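Local coordinates for beta-N-acetylhexosaminidase (Streptomyces plicatus, PDB 1JAK), which hydrolyses terminal beta-linked N-acetylhexosamine residues from glycosides as a family 20 enzyme, probably by substrate-assisted catalysis, and is inhibited by GalNAc-isofagomine, at residues 19-24 with 38-43; 364-369 with 375-380; 394-399 with 429-434. All blocks are in the same frame, centred on the assembly; numbering follows the deposited sequence.

Contact 1 (19-24 with 38-43); sequences VRPTPL and GAPYRI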
ATOM      1  N   VAL A  19       0.052 -30.813 -11.797  1.00 20.67           N
ATOM      2  CA  VAL A  19      -0.490 -32.128 -11.479  1.00 20.48           C
ATOM      3  C   VAL A  19      -0.696 -32.235  -9.971  1.00 20.37           C
ATOM      4  O   VAL A  19      -1.710 -32.755  -9.505  1.00 19.69           O
ATOM      5  CB  VAL A  19       0.474 -33.251 -11.927  1.00 19.99           C
ATOM      6  CG1 VAL A  19      -0.055 -34.606 -11.477  1.00 19.74           C
ATOM      7  CG2 VAL A  19       0.640 -33.219 -13.438  1.00 21.10           C
ATOM      8  N   ARG A  20       0.277 -31.732  -9.217  1.00 20.54           N
ATOM      9  CA  ARG A  20       0.221 -31.767  -7.761  1.00 22.53           C
ATOM     10  C   ARG A  20       0.095 -30.353  -7.193  1.00 22.26           C
ATOM     11  O   ARG A  20       0.423 -29.374  -7.864  1.00 21.66           O
ATOM     12  CB  ARG A  20       1.481 -32.446  -7.218  1.00 24.89           C
ATOM     13  CG  ARG A  20       1.665 -33.866  -7.735  1.00 28.93           C
ATOM     14  CD  ARG A  20       1.479 -34.910  -6.638  1.00 33.35           C
ATOM     15  NE  ARG A  20       0.301 -34.680  -5.802  1.00 37.33           N
ATOM     16  CZ  ARG A  20      -0.948 -34.587  -6.254  1.00 40.17           C
ATOM     17  NH1 ARG A  20      -1.205 -34.699  -7.549  1.00 40.88           N
ATOM     18  NH2 ARG A  20      -1.946 -34.388  -5.402  1.00 41.98           N
ATOM     19  N   PRO A  21      -0.385 -30.228  -5.948  1.00 22.36           N
ATOM     20  CA  PRO A  21      -0.534 -28.903  -5.340  1.00 21.94           C
ATOM     21  C   PRO A  21       0.802 -28.240  -5.027  1.00 21.42           C
ATOM     22  O   PRO A  21       1.791 -28.916  -4.737  1.00 19.98           O
ATOM     23  CB  PRO A  21      -1.341 -29.195  -4.079  1.00 22.71           C
ATOM     24  CG  PRO A  21      -0.859 -30.552  -3.691  1.00 23.98           C
ATOM     25  CD  PRO A  21      -0.821 -31.285  -5.018  1.00 22.91           C
ATOM     26  N   THR A  22       0.830 -26.913  -5.094  1.00 20.84           N
ATOM     27  CA  THR A  22       2.051 -26.178  -4.796  1.00 21.96           C
ATOM     28  C   THR A  22       2.334 -26.368  -3.307  1.00 19.50           C
ATOM     29  O   THR A  22       1.408 -26.512  -2.508  1.00 18.02           O
ATOM     30  CB  THR A  22       1.896 -24.670  -5.096  1.00 25.26           C
ATOM     31  OG1 THR A  22       0.882 -24.112  -4.250  1.00 28.58           O
ATOM     32  CG2 THR A  22       1.504 -24.455  -6.553  1.00 27.69           C
ATOM     33  N   PRO A  23       3.620 -26.377  -2.916  1.00 18.22           N
ATOM     34  CA  PRO A  23       3.997 -26.554  -1.510  1.00 17.08           C
ATOM     35  C   PRO A  23       3.278 -25.581  -0.584  1.00 15.48           C
ATOM     36  O   PRO A  23       3.068 -24.421  -0.932  1.00 16.08           O
ATOM     37  CB  PRO A  23       5.508 -26.338  -1.533  1.00 16.77           C
ATOM     38  CG  PRO A  23       5.888 -26.855  -2.889  1.00 18.38           C
ATOM     39  CD  PRO A  23       4.816 -26.254  -3.766  1.00 17.86           C
ATOM     40  N   LEU A  24       2.913 -26.062   0.600  1.00 14.33           N
ATOM     41  CA  LEU A  24       2.201 -25.251   1.581  1.00 13.70           C
ATOM     42  C   LEU A  24       2.947 -23.987   2.002  1.00 15.06           C
ATOM     43  O   LEU A  24       2.329 -23.003   2.402  1.00 14.56           O
ATOM     44  CB  LEU A  24       1.885 -26.099   2.819  1.00 14.00           C
ATOM     45  CG  LEU A  24       1.005 -25.484   3.911  1.00 13.83           C
ATOM     46  CD1 LEU A  24      -0.385 -25.202   3.355  1.00 13.58           C
ATOM     47  CD2 LEU A  24       0.916 -26.440   5.099  1.00 14.41           C
ATOM     48  N   GLY A  38      -0.072 -34.780   5.467  1.00 20.63           N
ATOM     49  CA  GLY A  38      -1.299 -35.391   4.997  1.00 20.11           C
ATOM     50  C   GLY A  38      -1.654 -35.081   3.559  1.00 19.80           C
ATOM     51  O   GLY A  38      -0.858 -34.506   2.809  1.00 19.78           O
ATOM     52  N   ALA A  39      -2.866 -35.469   3.177  1.00 18.33           N
ATOM     53  CA  ALA A  39      -3.360 -35.253   1.827  1.00 17.73           C
ATOM     54  C   ALA A  39      -3.935 -33.849   1.699  1.00 15.62           C
ATOM     55  O   ALA A  39      -4.322 -33.233   2.687  1.00 15.78           O
ATOM     56  CB  ALA A  39      -4.424 -36.287   1.492  1.00 18.53           C
ATOM     57  N   PRO A  40      -4.001 -33.329   0.470  1.00 16.50           N
ATOM     58  CA  PRO A  40      -4.534 -31.986   0.243  1.00 16.92           C
ATOM     59  C   PRO A  40      -6.052 -31.968   0.208  1.00 17.95           C
ATOM     60  O   PRO A  40      -6.704 -33.015   0.279  1.00 18.15           O
ATOM     61  CB  PRO A  40      -3.950 -31.627  -1.112  1.00 17.48           C
ATOM     62  CG  PRO A  40      -4.037 -32.941  -1.832  1.00 17.97           C
ATOM     63  CD  PRO A  40      -3.514 -33.917  -0.791  1.00 17.28           C
ATOM     64  N   TYR A  41      -6.610 -30.767   0.117  1.00 16.38           N
ATOM     65  CA  TYR A  41      -8.048 -30.614  -0.003  1.00 15.88           C
ATOM     66  C   TYR A  41      -8.259 -30.330  -1.477  1.00 16.32           C
ATOM     67  O   TYR A  41      -7.375 -29.780  -2.143  1.00 15.04           O
ATOM     68  CB  TYR A  41      -8.574 -29.428   0.807  1.00 15.15           C
ATOM     69  CG  TYR A  41     -10.047 -29.164   0.559  1.00 14.77           C
ATOM     70  CD1 TYR A  41     -11.007 -30.130   0.868  1.00 14.75           C
ATOM     71  CD2 TYR A  41     -10.479 -27.968  -0.015  1.00 14.35           C
ATOM     72  CE1 TYR A  41     -12.361 -29.912   0.611  1.00 14.37           C
ATOM     73  CE2 TYR A  41     -11.832 -27.741  -0.277  1.00 14.65           C
ATOM     74  CZ  TYR A  41     -12.766 -28.717   0.038  1.00 15.57           C
ATOM     75  OH  TYR A  41     -14.103 -28.508  -0.226  1.00 15.30           O
ATOM     76  N   ARG A  42      -9.419 -30.704  -1.994  1.00 15.21           N
ATOM     77  CA  ARG A  42      -9.720 -30.464  -3.391  1.00 17.01           C
ATOM     78  C   ARG A  42     -11.097 -29.833  -3.471  1.00 16.27           C
ATOM     79  O   ARG A  42     -12.081 -30.426  -3.029  1.00 17.13           O
ATOM     80  CB  ARG A  42      -9.718 -31.782  -4.166  1.00 19.45           C
ATOM     81  CG  ARG A  42      -9.747 -31.627  -5.674  1.00 24.19           C
ATOM     82  CD  ARG A  42     -10.185 -32.927  -6.324  1.00 27.54           C
ATOM     83  NE  ARG A  42      -9.811 -33.011  -7.730  1.00 29.80           N
ATOM     84  CZ  ARG A  42      -8.712 -33.612  -8.175  1.00 30.15           C
ATOM     85  NH1 ARG A  42      -7.871 -34.185  -7.322  1.00 29.14           N
ATOM     86  NH2 ARG A  42      -8.460 -33.653  -9.477  1.00 31.20           N
ATOM     87  N   ILE A  43     -11.173 -28.621  -4.005  1.00 14.60           N
ATOM     88  CA  ILE A  43     -12.465 -27.965  -4.140  1.00 14.66           C
ATOM     89  C   ILE A  43     -13.187 -28.635  -5.304  1.00 15.68           C
ATOM     90  O   ILE A  43     -12.612 -28.794  -6.383  1.00 15.53           O
ATOM     91  CB  ILE A  43     -12.317 -26.460  -4.466  1.00 14.22           C
ATOM     92  CG1 ILE A  43     -11.458 -25.770  -3.404  1.00 13.31           C
ATOM     93  CG2 ILE A  43     -13.693 -25.809  -4.533  1.00 11.49           C
ATOM     94  CD1 ILE A  43     -11.261 -24.281  -3.652  1.00 14.73           C
TER
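P21 and P40 meet through the carbons of their rings, CG of P21 standing 4.2 Å from CB of P40, and the two side chains cross at about a right angle. This is a small surface contact: the two segments bury 78 Å² between them, and the pair is held by van der Waals contact alone. R20 adds a looser touch, its NH2 lying 4.4 Å from CG of P40, which comes to the guanidinium at its edge. The group gets there because the arginine folds back on itself. With CG beside the backbone N (chi1 -59°) and a bend at the next bond (chi2 -111°), the chain brings one guanidinium face over the proline that follows, P21 CD lying 3.1 Å above its plane and toward its rim. The end of the R42 side chain also approaches, but its NH1 stays 6.2 Å from NH2 of R20, so the like charges are not in contact. In the next shell R20, P21 and R42 all rest on L145. That residue begins strand 145-153, with which strand 41-42 pairs antiparallel in the mixed sheet of domain 2, Y41 bonding to V146, while 19-24 runs as a loop before strand 33-36.

Contact 2 (364-369 with 375-380); sequences VQYWGL and AEKAEV. With IFG ((2R,3R,4S,5R)-2-acetamido-3,4-dihydroxy-5-hydroxymethyl-piperidine), chain F.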
ATOM      1  N   VAL A 364       6.834   9.458  11.243  1.00  9.36           N
ATOM      2  CA  VAL A 364       7.526  10.048  10.104  1.00  8.73           C
ATOM      3  C   VAL A 364       7.891   8.935   9.141  1.00  8.46           C
ATOM      4  O   VAL A 364       8.212   7.817   9.553  1.00  8.65           O
ATOM      5  CB  VAL A 364       8.797  10.840  10.505  1.00  9.79           C
ATOM      6  CG1 VAL A 364       8.396  12.074  11.301  1.00 10.19           C
ATOM      7  CG2 VAL A 364       9.754   9.961  11.297  1.00 10.85           C
ATOM      8  N   GLN A 365       7.811   9.240   7.852  1.00  7.52           N
ATOM      9  CA  GLN A 365       8.112   8.261   6.820  1.00  6.21           C
ATOM     10  C   GLN A 365       9.494   8.525   6.239  1.00  7.62           C
ATOM     11  O   GLN A 365       9.708   9.516   5.540  1.00  8.03           O
ATOM     12  CB  GLN A 365       7.054   8.323   5.716  1.00  6.81           C
ATOM     13  CG  GLN A 365       7.118   7.146   4.757  1.00  7.69           C
ATOM     14  CD  GLN A 365       5.998   7.154   3.735  1.00  7.63           C
ATOM     15  OE1 GLN A 365       4.988   7.849   3.896  1.00  7.14           O
ATOM     16  NE2 GLN A 365       6.166   6.366   2.679  1.00  6.50           N
ATOM     17  N   TYR A 366      10.421   7.622   6.533  1.00  6.50           N
ATOM     18  CA  TYR A 366      11.799   7.741   6.074  1.00  7.76           C
ATOM     19  C   TYR A 366      11.995   7.247   4.646  1.00  7.87           C
ATOM     20  O   TYR A 366      11.794   6.061   4.357  1.00  7.26           O
ATOM     21  CB  TYR A 366      12.718   6.944   6.996  1.00  8.21           C
ATOM     22  CG  TYR A 366      14.175   7.088   6.649  1.00  9.64           C
ATOM     23  CD1 TYR A 366      14.872   8.254   6.966  1.00  9.85           C
ATOM     24  CD2 TYR A 366      14.856   6.070   5.984  1.00  8.49           C
ATOM     25  CE1 TYR A 366      16.212   8.402   6.632  1.00  9.91           C
ATOM     26  CE2 TYR A 366      16.200   6.207   5.644  1.00 10.20           C
ATOM     27  CZ  TYR A 366      16.870   7.377   5.973  1.00  9.36           C
ATOM     28  OH  TYR A 366      18.198   7.522   5.645  1.00  9.60           O
ATOM     29  N   TRP A 367      12.403   8.150   3.761  1.00  6.82           N
ATOM     30  CA  TRP A 367      12.635   7.785   2.371  1.00  6.64           C
ATOM     31  C   TRP A 367      14.093   8.012   1.965  1.00  7.94           C
ATOM     32  O   TRP A 367      14.402   8.218   0.786  1.00  6.88           O
ATOM     33  CB  TRP A 367      11.684   8.557   1.442  1.00  6.15           C
ATOM     34  CG  TRP A 367      11.764  10.059   1.527  1.00  6.24           C
ATOM     35  CD1 TRP A 367      11.360  10.851   2.566  1.00  5.78           C
ATOM     36  CD2 TRP A 367      12.233  10.947   0.506  1.00  5.99           C
ATOM     37  NE1 TRP A 367      11.546  12.180   2.252  1.00  6.27           N
ATOM     38  CE2 TRP A 367      12.081  12.265   0.993  1.00  5.67           C
ATOM     39  CE3 TRP A 367      12.764  10.757  -0.777  1.00  6.38           C
ATOM     40  CZ2 TRP A 367      12.442  13.392   0.241  1.00  6.50           C
ATOM     41  CZ3 TRP A 367      13.123  11.879  -1.528  1.00  8.83           C
ATOM     42  CH2 TRP A 367      12.959  13.180  -1.013  1.00  7.80           C
ATOM     43  N   GLY A 368      14.983   7.958   2.956  1.00  8.67           N
ATOM     44  CA  GLY A 368      16.404   8.133   2.710  1.00  8.24           C
ATOM     45  C   GLY A 368      17.017   6.950   1.981  1.00  9.17           C
ATOM     46  O   GLY A 368      16.319   5.993   1.631  1.00  9.01           O
ATOM     47  N   LEU A 369      18.328   7.007   1.758  1.00  7.68           N
ATOM     48  CA  LEU A 369      19.040   5.958   1.030  1.00  7.41           C
ATOM     49  C   LEU A 369      20.288   5.505   1.790  1.00  7.84           C
ATOM     50  O   LEU A 369      20.641   6.092   2.810  1.00  8.40           O
ATOM     51  CB  LEU A 369      19.469   6.486  -0.347  1.00  8.21           C
ATOM     52  CG  LEU A 369      18.426   7.025  -1.338  1.00  7.83           C
ATOM     53  CD1 LEU A 369      17.781   8.297  -0.813  1.00  9.01           C
ATOM     54  CD2 LEU A 369      19.113   7.315  -2.666  1.00 10.15           C
ATOM     55  N   ALA A 375      24.245  12.811   9.310  1.00 11.19           N
ATOM     56  CA  ALA A 375      23.524  13.827  10.068  1.00 11.28           C
ATOM     57  C   ALA A 375      22.020  13.668   9.875  1.00 12.14           C
ATOM     58  O   ALA A 375      21.242  13.827  10.817  1.00 12.35           O
ATOM     59  CB  ALA A 375      23.958  15.221   9.635  1.00 14.15           C
ATOM     60  N   GLU A 376      21.622  13.356   8.647  1.00 10.61           N
ATOM     61  CA  GLU A 376      20.209  13.174   8.329  1.00 11.19           C
ATOM     62  C   GLU A 376      19.667  11.900   8.965  1.00 10.60           C
ATOM     63  O   GLU A 376      18.570  11.897   9.522  1.00 10.92           O
ATOM     64  CB  GLU A 376      20.013  13.123   6.813  1.00 11.04           C
ATOM     65  CG  GLU A 376      18.556  13.183   6.382  1.00 11.31           C
ATOM     66  CD  GLU A 376      18.401  13.392   4.888  1.00 12.27           C
ATOM     67  OE1 GLU A 376      19.319  13.976   4.269  1.00  9.84           O
ATOM     68  OE2 GLU A 376      17.357  12.991   4.334  1.00 11.95           O
ATOM     69  N   LYS A 377      20.429  10.812   8.871  1.00  9.80           N
ATOM     70  CA  LYS A 377      19.995   9.551   9.461  1.00  9.92           C
ATOM     71  C   LYS A 377      19.853   9.741  10.967  1.00 11.74           C
ATOM     72  O   LYS A 377      18.908   9.250  11.581  1.00 11.02           O
ATOM     73  CB  LYS A 377      21.010   8.441   9.187  1.00  9.54           C
ATOM     74  CG  LYS A 377      21.192   8.099   7.720  1.00  7.40           C
ATOM     75  CD  LYS A 377      22.119   6.905   7.551  1.00 10.21           C
ATOM     76  CE  LYS A 377      22.333   6.566   6.085  1.00 11.12           C
ATOM     77  NZ  LYS A 377      23.228   5.387   5.908  1.00 14.25           N
ATOM     78  N   ALA A 378      20.803  10.464  11.551  1.00 11.42           N
ATOM     79  CA  ALA A 378      20.804  10.719  12.988  1.00 11.72           C
ATOM     80  C   ALA A 378      19.573  11.489  13.444  1.00 11.90           C
ATOM     81  O   ALA A 378      18.988  11.188  14.486  1.00 11.77           O
ATOM     82  CB  ALA A 378      22.066  11.483  13.374  1.00 11.28           C
ATOM     83  N   GLU A 379      19.185  12.494  12.669  1.00 11.51           N
ATOM     84  CA  GLU A 379      18.023  13.297  13.016  1.00 13.00           C
ATOM     85  C   GLU A 379      16.773  12.425  13.107  1.00 12.22           C
ATOM     86  O   GLU A 379      15.933  12.617  13.987  1.00 12.16           O
ATOM     87  CB  GLU A 379      17.822  14.389  11.969  1.00 15.95           C
ATOM     88  CG  GLU A 379      16.819  15.444  12.361  1.00 20.06           C
ATOM     89  CD  GLU A 379      16.823  16.605  11.393  1.00 22.92           C
ATOM     90  OE1 GLU A 379      16.386  16.416  10.241  1.00 22.32           O
ATOM     91  OE2 GLU A 379      17.278  17.702  11.784  1.00 24.44           O
ATOM     92  N   VAL A 380      16.656  11.466  12.197  1.00 10.73           N
ATOM     93  CA  VAL A 380      15.503  10.573  12.190  1.00 10.18           C
ATOM     94  C   VAL A 380      15.588   9.568  13.336  1.00  9.85           C
ATOM     95  O   VAL A 380      14.586   9.293  14.000  1.00 11.81           O
ATOM     96  CB  VAL A 380      15.391   9.831  10.843  1.00 10.38           C
ATOM     97  CG1 VAL A 380      14.188   8.895  10.857  1.00 10.44           C
ATOM     98  CG2 VAL A 380      15.253  10.849   9.712  1.00 10.27           C
TER
HETATM   99  N1  IFG F 601      10.735  12.494  -4.362  1.00  7.82           N
HETATM  100  C2  IFG F 601       9.412  13.143  -4.173  1.00  7.93           C
HETATM  101  C3  IFG F 601       8.204  12.467  -4.938  1.00  7.19           C
HETATM  102  C4  IFG F 601       8.568  11.952  -6.347  1.00  7.77           C
HETATM  103  C5  IFG F 601       9.808  11.062  -6.231  1.00  7.32           C
HETATM  104  C6  IFG F 601      10.280  10.423  -7.533  1.00  7.71           C
HETATM  105  C7  IFG F 601       9.183  12.083  -1.964  1.00  7.39           C
HETATM  106  C8  IFG F 601       8.851  12.034  -0.494  1.00  6.95           C
HETATM  107  C9  IFG F 601      11.013  11.798  -5.628  1.00  6.67           C
HETATM  108  N2  IFG F 601       9.099  13.213  -2.728  1.00  6.65           N
HETATM  109  O7  IFG F 601       9.561  11.036  -2.471  1.00  6.85           O
HETATM  110  O3  IFG F 601       7.132  13.395  -5.036  1.00  6.78           O
HETATM  111  O4  IFG F 601       8.873  13.070  -7.178  1.00  9.48           O
HETATM  112  O6  IFG F 601      11.068   9.263  -7.285  1.00  6.35           O
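Y366 bridges from strand to helix onto V380 and K377, and its course can be followed atom by atom. CB points toward helix 374-385, and CG stands anti to the backbone N (chi1 -176°), which carries the ring outward to the helix surface. CD1 meets the fork of V380, 3.8 Å from CG2, and the same methyl lies 4.0 Å from CE1, approaching the ring at a slant. On one face the backbone N of G368 sits 3.4 Å above the ring centre, the chain having turned back over it. At the tip, OH packs 3.7 Å from CG of K377, and the hydroxyl leaves no room for a beta-carbon on G368, which would clash with it. Strand 363-366, this helix and strand 389-392 form a beta-alpha-beta unit of the TIM barrel, so Y366 fills the seam between barrel wall and outer helix. The lysine runs on extended, its CE 3.7 Å from O of L369, and NZ ends in a hydrogen bond to the carbonyl of D370. W367 turns the other way, into the active site, where the acetamido methyl C8 of the inhibitor lies 3.5 Å above the centre of its ring system. Its indole NE1 is bonded to Q352, and its backbone N to H351, whose own ring also meets Y366.

Contact 3 (394-399 with 429-434); sequences PADRTY and AGYLPG. With IFG ((2R,3R,4S,5R)-2-acetamido-3,4-dihydroxy-5-hydroxymethyl-piperidine), chain F.
The Y431 ring has P394 CG against it at a slant, 3.5 Å from CZ, and a water in its plane at the edge. One face of the Y399 ring carries A395 CA, 3.5 Å above the plane and toward the rim. Proline and tyrosine lie alongside one another pointing opposite ways, CB of P394 coming to 3.3 Å from OH of Y431. The water ties the two loops together. It accepts from Y431 OH in an unusually short bond and from R397 NE at 3.1 Å, lying in the guanidinium plane. It donates to D396 OD1 at 2.7 Å, while the other carboxylate oxygen forms a salt bridge with R422. Y431 reaches this site because CG is anti to the backbone N (chi1 176°). A phenylalanine here would lose the hydroxyl's contacts with P394 CB and CG and is likely to leave the bridging water without its donor, and D396 and R397 without that link to the second loop. Within 394-399, P394 O accepts from both R397 N and T398 N, a tight turn that leads to Y399. Its hydroxyl donates to IFG O7 at 2.7 Å, a grip on the acetamido carbonyl consistent with the family 20 pocket, where this group acts in substrate-assisted catalysis.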
ATOM      1  N   PRO A 394      12.766   3.421   2.076  1.00  8.00           N
ATOM      2  CA  PRO A 394      13.992   3.947   1.463  1.00  7.12           C
ATOM      3  C   PRO A 394      13.839   4.107  -0.046  1.00  7.88           C
ATOM      4  O   PRO A 394      13.371   3.196  -0.727  1.00  6.92           O
ATOM      5  CB  PRO A 394      15.046   2.896   1.823  1.00  6.70           C
ATOM      6  CG  PRO A 394      14.495   2.269   3.090  1.00  7.56           C
ATOM      7  CD  PRO A 394      13.031   2.147   2.766  1.00  6.85           C
ATOM      8  N   ALA A 395      14.243   5.264  -0.561  1.00  7.04           N
ATOM      9  CA  ALA A 395      14.123   5.536  -1.990  1.00  7.81           C
ATOM     10  C   ALA A 395      14.936   4.583  -2.862  1.00  6.75           C
ATOM     11  O   ALA A 395      14.614   4.393  -4.035  1.00  6.68           O
ATOM     12  CB  ALA A 395      14.522   6.983  -2.281  1.00  7.81           C
ATOM     13  N   ASP A 396      15.988   3.992  -2.302  1.00  6.74           N
ATOM     14  CA  ASP A 396      16.807   3.059  -3.063  1.00  7.84           C
ATOM     15  C   ASP A 396      16.462   1.612  -2.707  1.00  8.07           C
ATOM     16  O   ASP A 396      17.264   0.699  -2.916  1.00  7.22           O
ATOM     17  CB  ASP A 396      18.302   3.339  -2.827  1.00  8.65           C
ATOM     18  CG  ASP A 396      18.715   3.190  -1.371  1.00  9.18           C
ATOM     19  OD1 ASP A 396      17.838   3.160  -0.482  1.00  9.20           O
ATOM     20  OD2 ASP A 396      19.939   3.117  -1.118  1.00  9.84           O
ATOM     21  N   ARG A 397      15.255   1.417  -2.176  1.00  7.86           N
ATOM     22  CA  ARG A 397      14.785   0.087  -1.796  1.00  7.39           C
ATOM     23  C   ARG A 397      13.333  -0.180  -2.186  1.00  7.45           C
ATOM     24  O   ARG A 397      13.048  -1.114  -2.938  1.00  9.29           O
ATOM     25  CB  ARG A 397      14.892  -0.113  -0.281  1.00  9.16           C
ATOM     26  CG  ARG A 397      16.279   0.049   0.302  1.00 11.10           C
ATOM     27  CD  ARG A 397      17.135  -1.166   0.051  1.00 11.74           C
ATOM     28  NE  ARG A 397      18.454  -1.011   0.660  1.00 13.02           N
ATOM     29  CZ  ARG A 397      19.371  -1.969   0.703  1.00 14.26           C
ATOM     30  NH1 ARG A 397      19.114  -3.160   0.178  1.00 12.16           N
ATOM     31  NH2 ARG A 397      20.553  -1.732   1.261  1.00 13.06           N
ATOM     32  N   THR A 398      12.418   0.638  -1.669  1.00  7.04           N
ATOM     33  CA  THR A 398      10.995   0.420  -1.916  1.00  5.84           C
ATOM     34  C   THR A 398      10.237   1.416  -2.790  1.00  6.55           C
ATOM     35  O   THR A 398       9.007   1.362  -2.857  1.00  5.85           O
ATOM     36  CB  THR A 398      10.237   0.276  -0.583  1.00  8.22           C
ATOM     37  OG1 THR A 398      10.194   1.542   0.087  1.00 10.23           O
ATOM     38  CG2 THR A 398      10.936  -0.741   0.315  1.00  9.70           C
ATOM     39  N   TYR A 399      10.950   2.328  -3.443  1.00  5.44           N
ATOM     40  CA  TYR A 399      10.299   3.274  -4.344  1.00  6.03           C
ATOM     41  C   TYR A 399      10.084   2.498  -5.644  1.00  6.83           C
ATOM     42  O   TYR A 399      11.031   2.237  -6.391  1.00  7.76           O
ATOM     43  CB  TYR A 399      11.199   4.496  -4.563  1.00  5.23           C
ATOM     44  CG  TYR A 399      10.899   5.635  -3.614  1.00  5.80           C
ATOM     45  CD1 TYR A 399      10.517   5.389  -2.293  1.00  5.10           C
ATOM     46  CD2 TYR A 399      10.976   6.961  -4.041  1.00  6.17           C
ATOM     47  CE1 TYR A 399      10.210   6.433  -1.425  1.00  5.79           C
ATOM     48  CE2 TYR A 399      10.671   8.016  -3.180  1.00  6.19           C
ATOM     49  CZ  TYR A 399      10.285   7.741  -1.875  1.00  5.90           C
ATOM     50  OH  TYR A 399       9.942   8.766  -1.030  1.00  6.06           O
ATOM     51  N   ALA A 429      14.268  -3.839  11.173  1.00 11.72           N
ATOM     52  CA  ALA A 429      14.685  -3.704  12.569  1.00 13.37           C
ATOM     53  C   ALA A 429      16.096  -3.168  12.792  1.00 15.24           C
ATOM     54  O   ALA A 429      16.361  -2.522  13.807  1.00 17.46           O
ATOM     55  CB  ALA A 429      14.528  -5.043  13.283  1.00 12.98           C
ATOM     56  N   GLY A 430      17.003  -3.445  11.863  1.00 15.93           N
ATOM     57  CA  GLY A 430      18.369  -2.969  12.015  1.00 18.20           C
ATOM     58  C   GLY A 430      18.817  -2.145  10.826  1.00 19.03           C
ATOM     59  O   GLY A 430      20.004  -2.082  10.504  1.00 22.27           O
ATOM     60  N   TYR A 431      17.856  -1.493  10.183  1.00 15.75           N
ATOM     61  CA  TYR A 431      18.130  -0.686   9.005  1.00 14.35           C
ATOM     62  C   TYR A 431      18.756   0.683   9.273  1.00 13.61           C
ATOM     63  O   TYR A 431      19.842   0.983   8.773  1.00 14.61           O
ATOM     64  CB  TYR A 431      16.840  -0.495   8.206  1.00 12.22           C
ATOM     65  CG  TYR A 431      17.023   0.411   7.014  1.00 10.42           C
ATOM     66  CD1 TYR A 431      17.675  -0.038   5.868  1.00 10.53           C
ATOM     67  CD2 TYR A 431      16.599   1.738   7.057  1.00 11.45           C
ATOM     68  CE1 TYR A 431      17.905   0.813   4.792  1.00 10.02           C
ATOM     69  CE2 TYR A 431      16.827   2.598   5.990  1.00 10.88           C
ATOM     70  CZ  TYR A 431      17.483   2.128   4.865  1.00 10.32           C
ATOM     71  OH  TYR A 431      17.732   2.984   3.821  1.00 11.32           O
ATOM     72  N   LEU A 432      18.067   1.517  10.044  1.00 13.67           N
ATOM     73  CA  LEU A 432      18.565   2.858  10.340  1.00 14.06           C
ATOM     74  C   LEU A 432      19.493   2.831  11.551  1.00 14.56           C
ATOM     75  O   LEU A 432      19.068   2.524  12.664  1.00 12.81           O
ATOM     76  CB  LEU A 432      17.392   3.807  10.600  1.00 13.92           C
ATOM     77  CG  LEU A 432      17.708   5.304  10.630  1.00 14.05           C
ATOM     78  CD1 LEU A 432      18.180   5.753   9.248  1.00 14.45           C
ATOM     79  CD2 LEU A 432      16.469   6.084  11.043  1.00 15.86           C
ATOM     80  N   PRO A 433      20.778   3.159  11.345  1.00 15.28           N
ATOM     81  CA  PRO A 433      21.765   3.166  12.429  1.00 16.04           C
ATOM     82  C   PRO A 433      21.316   3.937  13.664  1.00 16.08           C
ATOM     83  O   PRO A 433      20.886   5.086  13.567  1.00 17.59           O
ATOM     84  CB  PRO A 433      22.991   3.801  11.774  1.00 16.37           C
ATOM     85  CG  PRO A 433      22.864   3.381  10.350  1.00 16.32           C
ATOM     86  CD  PRO A 433      21.392   3.601  10.080  1.00 15.63           C
ATOM     87  N   GLY A 434      21.412   3.292  14.821  1.00 16.81           N
ATOM     88  CA  GLY A 434      21.042   3.934  16.070  1.00 17.31           C
ATOM     89  C   GLY A 434      19.563   4.045  16.384  1.00 16.98           C
ATOM     90  O   GLY A 434      19.196   4.496  17.468  1.00 18.03           O
TER
HETATM   91  N1  IFG F 601      10.735  12.494  -4.362  1.00  7.82           N
HETATM   92  C2  IFG F 601       9.412  13.143  -4.173  1.00  7.93           C
HETATM   93  C3  IFG F 601       8.204  12.467  -4.938  1.00  7.19           C
HETATM   94  C4  IFG F 601       8.568  11.952  -6.347  1.00  7.77           C
HETATM   95  C5  IFG F 601       9.808  11.062  -6.231  1.00  7.32           C
HETATM   96  C6  IFG F 601      10.280  10.423  -7.533  1.00  7.71           C
HETATM   97  C7  IFG F 601       9.183  12.083  -1.964  1.00  7.39           C
HETATM   98  C8  IFG F 601       8.851  12.034  -0.494  1.00  6.95           C
HETATM   99  C9  IFG F 601      11.013  11.798  -5.628  1.00  6.67           C
HETATM  100  N2  IFG F 601       9.099  13.213  -2.728  1.00  6.65           N
HETATM  101  O7  IFG F 601       9.561  11.036  -2.471  1.00  6.85           O
HETATM  102  O3  IFG F 601       7.132  13.395  -5.036  1.00  6.78           O
HETATM  103  O4  IFG F 601       8.873  13.070  -7.178  1.00  9.48           O
HETATM  104  O6  IFG F 601      11.068   9.263  -7.285  1.00  6.35           O
HETATM  105  O   HOH W   1      18.693   1.907   1.749  1.00 10.78           O

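The three contacts follow one another along the chain without interleaving, and they divide between two domains. Contact 1 sets a loop beside strand 41-42 of the mixed sheet of domain 2, its centre about 46 Å from that of contact 2 and about 38 Å from that of contact 3. The latter two share the catalytic TIM barrel, their centres about 9 Å apart: contact 2 joins strand 363-366 to helix 374-385, and contact 3 joins the loop after strand 389-392 to the loop before strand 440-447. They touch directly, A395 N probably hydrogen-bonding to G368 O, 3.1 Å away. W367 and Y399, which follow strands 363-366 and 389-392, pack together and both reach the inhibitor, whereas contact 1 lies far from it.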